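Local coordinates for formate dehydrogenase subunit beta (Desulfovibrio gigas, PDB 1H0H), which carries three [4Fe-4S] clusters and serves as the electron transfer unit of an enzyme that reversibly oxidises formate to carbon dioxide, at residues 166-177 and 189-200. Sequence-based numbering, arbitrary orientation. Where two conformers were deposited one is given.
Sequences LSEMEAMASARL and LCDPDDVRVIFL
Helix 166-177 lies over strand 197-200 with the two axes nearly parallel, at 7°, and 9.3 Å apart at their closest. No hydrogen bond joins the segments; the contact is packing of side chains. Ala-173 sits at the middle. Its CB meets CD1 of Leu-189 at 3.7 Å and CG2 of Ile-198 at 4.0 Å. The CG1 branch of Ile-198 crosses Glu-170 at about a right angle, and its CD1 meets CG of Glu-170 at 3.8 Å. Toward the C-terminal end, Leu-200 divides its methyls between two residues. Its CD1 touches CD1 of Leu-177 at 3.7 Å, and its CD2 presses on CG of Arg-176 at 3.3 Å, a tight fit. With CG anti to the backbone N (chi1 176°), the Arg-176 chain crosses Leu-200. The guanidinium forms salt bridges with Asp-7 and Glu-179. At the other end, one of two modelled conformers of Leu-166 lies against Arg-196, whose NH1 is hydrogen-bonded to the carbonyl oxygen of Lys-2. Helix 166-180 thus packs on one face of a mixed sheet, in which strand 197-201 runs between strands 2-7 and 188-189. Phe-5 of strand 2-7 extends the apolar layer against Ala-173 and Leu-200.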
# COMPACT_ATOMS: atom_id res chain seq x y z
N LEU B 166 26.56 -25.82 13.50
CA LEU B 166 25.60 -26.73 14.11
C LEU B 166 25.38 -26.53 15.60
O LEU B 166 24.24 -26.44 16.06
CB LEU B 166 26.00 -28.19 13.85
CG LEU B 166 24.96 -29.20 14.33
CD1 LEU B 166 23.60 -28.95 13.63
CD2 LEU B 166 25.43 -30.63 14.08
N SER B 167 26.47 -26.48 16.35
CA SER B 167 26.39 -26.26 17.79
C SER B 167 25.57 -25.02 18.15
O SER B 167 24.71 -25.08 19.03
CB SER B 167 27.80 -26.12 18.38
OG SER B 167 28.51 -27.34 18.32
N GLU B 168 25.83 -23.91 17.47
CA GLU B 168 25.12 -22.65 17.75
C GLU B 168 23.63 -22.78 17.48
O GLU B 168 22.81 -22.26 18.24
CB GLU B 168 25.68 -21.51 16.89
CG GLU B 168 26.98 -20.96 17.44
CD GLU B 168 27.80 -20.20 16.40
OE1 GLU B 168 27.18 -19.66 15.42
OE2 GLU B 168 29.05 -20.18 16.56
N MET B 169 23.31 -23.49 16.40
CA MET B 169 21.92 -23.73 16.01
C MET B 169 21.22 -24.68 16.99
O MET B 169 20.05 -24.48 17.36
CB MET B 169 21.87 -24.27 14.60
CG MET B 169 22.25 -23.24 13.53
SD MET B 169 21.24 -21.71 13.56
CE MET B 169 22.41 -20.59 14.33
N GLU B 170 21.95 -25.70 17.44
CA GLU B 170 21.44 -26.61 18.46
C GLU B 170 21.11 -25.85 19.75
O GLU B 170 20.05 -26.04 20.35
CB GLU B 170 22.46 -27.72 18.73
CG GLU B 170 22.55 -28.72 17.59
CD GLU B 170 23.71 -29.69 17.76
OE1 GLU B 170 24.67 -29.36 18.47
OE2 GLU B 170 23.64 -30.79 17.16
N ALA B 171 22.02 -24.96 20.15
CA ALA B 171 21.84 -24.16 21.35
C ALA B 171 20.67 -23.18 21.20
O ALA B 171 19.88 -22.98 22.14
CB ALA B 171 23.12 -23.41 21.69
N MET B 172 20.59 -22.56 20.03
CA MET B 172 19.50 -21.64 19.74
C MET B 172 18.16 -22.36 19.84
O MET B 172 17.22 -21.88 20.48
CB MET B 172 19.68 -21.05 18.34
CG MET B 172 18.75 -19.88 18.04
SD MET B 172 18.93 -19.30 16.34
CE MET B 172 20.32 -18.32 16.46
N ALA B 173 18.07 -23.52 19.19
CA ALA B 173 16.83 -24.29 19.21
C ALA B 173 16.38 -24.61 20.64
O ALA B 173 15.22 -24.44 20.99
CB ALA B 173 17.02 -25.58 18.41
N SER B 174 17.32 -25.10 21.45
CA SER B 174 17.03 -25.45 22.84
C SER B 174 16.56 -24.27 23.68
O SER B 174 15.63 -24.39 24.47
CB SER B 174 18.26 -26.04 23.50
OG SER B 174 18.35 -27.42 23.20
N ALA B 175 17.25 -23.16 23.54
CA ALA B 175 16.87 -21.95 24.24
C ALA B 175 15.47 -21.49 23.82
O ALA B 175 14.67 -21.07 24.66
CB ALA B 175 17.91 -20.84 24.00
N ARG B 176 15.16 -21.57 22.54
CA ARG B 176 13.87 -21.07 22.07
C ARG B 176 12.75 -21.98 22.56
O ARG B 176 11.69 -21.49 22.96
CB ARG B 176 13.82 -20.96 20.55
CG ARG B 176 12.43 -20.54 20.05
CD ARG B 176 11.97 -19.17 20.53
NE ARG B 176 10.71 -18.82 19.87
CZ ARG B 176 9.86 -17.89 20.29
NH1 ARG B 176 10.10 -17.19 21.40
NH2 ARG B 176 8.75 -17.67 19.59
N LEU B 177 13.01 -23.29 22.54
CA LEU B 177 12.05 -24.24 23.09
C LEU B 177 11.79 -23.93 24.56
O LEU B 177 10.65 -24.00 25.01
CB LEU B 177 12.57 -25.68 22.98
CG LEU B 177 11.65 -26.68 23.70
CD1 LEU B 177 10.25 -26.60 23.11
CD2 LEU B 177 12.20 -28.09 23.61
N LEU B 189 11.28 -29.91 19.71
CA LEU B 189 12.18 -29.84 18.58
C LEU B 189 11.98 -31.15 17.84
O LEU B 189 11.67 -32.17 18.44
CB LEU B 189 13.62 -29.70 19.04
CG LEU B 189 13.89 -28.40 19.79
CD1 LEU B 189 15.33 -28.35 20.23
CD2 LEU B 189 13.56 -27.26 18.83
N CYS B 190 12.15 -31.12 16.52
CA CYS B 190 11.93 -32.30 15.72
C CYS B 190 13.27 -33.03 15.50
O CYS B 190 14.18 -32.51 14.88
CB CYS B 190 11.24 -31.89 14.41
SG CYS B 190 9.59 -31.13 14.65
N ASP B 191 13.38 -34.22 16.08
CA ASP B 191 14.58 -35.06 16.03
C ASP B 191 15.87 -34.27 16.19
O ASP B 191 16.77 -34.38 15.37
CB ASP B 191 14.59 -35.82 14.71
CG ASP B 191 13.37 -36.68 14.55
OD1 ASP B 191 12.84 -37.19 15.59
OD2 ASP B 191 12.86 -36.92 13.43
N PRO B 192 15.98 -33.50 17.26
CA PRO B 192 17.12 -32.57 17.42
C PRO B 192 18.50 -33.23 17.45
O PRO B 192 19.48 -32.57 17.15
CB PRO B 192 16.84 -31.89 18.75
CG PRO B 192 15.95 -32.87 19.48
CD PRO B 192 15.03 -33.39 18.39
N ASP B 193 18.58 -34.51 17.80
CA ASP B 193 19.88 -35.18 17.84
C ASP B 193 20.31 -35.81 16.51
O ASP B 193 21.47 -36.21 16.37
CB ASP B 193 19.84 -36.28 18.89
CG ASP B 193 19.61 -35.75 20.30
OD1 ASP B 193 20.01 -34.60 20.59
OD2 ASP B 193 19.02 -36.42 21.18
N ASP B 194 19.39 -35.90 15.56
CA ASP B 194 19.68 -36.65 14.32
C ASP B 194 19.83 -35.85 13.03
O ASP B 194 20.31 -36.38 12.01
CB ASP B 194 18.62 -37.73 14.11
CG ASP B 194 18.37 -38.57 15.35
OD1 ASP B 194 19.30 -39.25 15.78
OD2 ASP B 194 17.26 -38.63 15.95
N VAL B 195 19.42 -34.58 13.05
CA VAL B 195 19.40 -33.80 11.82
C VAL B 195 20.13 -32.47 11.95
O VAL B 195 20.40 -32.01 13.05
CB VAL B 195 17.94 -33.51 11.38
CG1 VAL B 195 17.17 -34.83 11.26
CG2 VAL B 195 17.25 -32.60 12.37
N ARG B 196 20.44 -31.84 10.82
CA ARG B 196 21.06 -30.52 10.85
C ARG B 196 20.05 -29.38 10.71
O ARG B 196 20.29 -28.26 11.15
CB ARG B 196 22.16 -30.41 9.79
CG ARG B 196 23.39 -31.26 10.11
CD ARG B 196 24.39 -31.30 8.97
NE ARG B 196 25.50 -32.16 9.32
CZ ARG B 196 26.48 -31.80 10.13
NH1 ARG B 196 26.46 -30.58 10.63
NH2 ARG B 196 27.47 -32.65 10.44
N VAL B 197 18.91 -29.67 10.09
CA VAL B 197 17.85 -28.69 10.00
C VAL B 197 16.88 -28.97 11.14
O VAL B 197 16.07 -29.92 11.06
CB VAL B 197 17.13 -28.74 8.62
CG1 VAL B 197 16.02 -27.69 8.56
CG2 VAL B 197 18.11 -28.49 7.49
N ILE B 198 16.94 -28.16 12.19
CA ILE B 198 16.13 -28.41 13.38
C ILE B 198 14.86 -27.55 13.46
O ILE B 198 14.96 -26.33 13.64
CB ILE B 198 16.96 -28.21 14.67
CG1 ILE B 198 18.25 -29.04 14.66
CG2 ILE B 198 16.08 -28.56 15.91
CD1 ILE B 198 19.25 -28.68 15.79
N PHE B 199 13.68 -28.16 13.33
CA PHE B 199 12.41 -27.42 13.46
C PHE B 199 11.86 -27.42 14.88
O PHE B 199 11.86 -28.46 15.57
CB PHE B 199 11.31 -28.00 12.58
CG PHE B 199 11.57 -27.92 11.12
CD1 PHE B 199 12.34 -28.89 10.50
CD2 PHE B 199 10.99 -26.92 10.34
CE1 PHE B 199 12.54 -28.86 9.16
CE2 PHE B 199 11.19 -26.87 8.98
CZ PHE B 199 11.99 -27.84 8.39
N LEU B 200 11.41 -26.25 15.32
CA LEU B 200 10.68 -26.10 16.57
C LEU B 200 9.22 -26.01 16.20
O LEU B 200 8.86 -25.25 15.28
CB LEU B 200 11.09 -24.83 17.32
CG LEU B 200 10.20 -24.45 18.52
CD1 LEU B 200 10.25 -25.54 19.60
CD2 LEU B 200 10.60 -23.13 19.13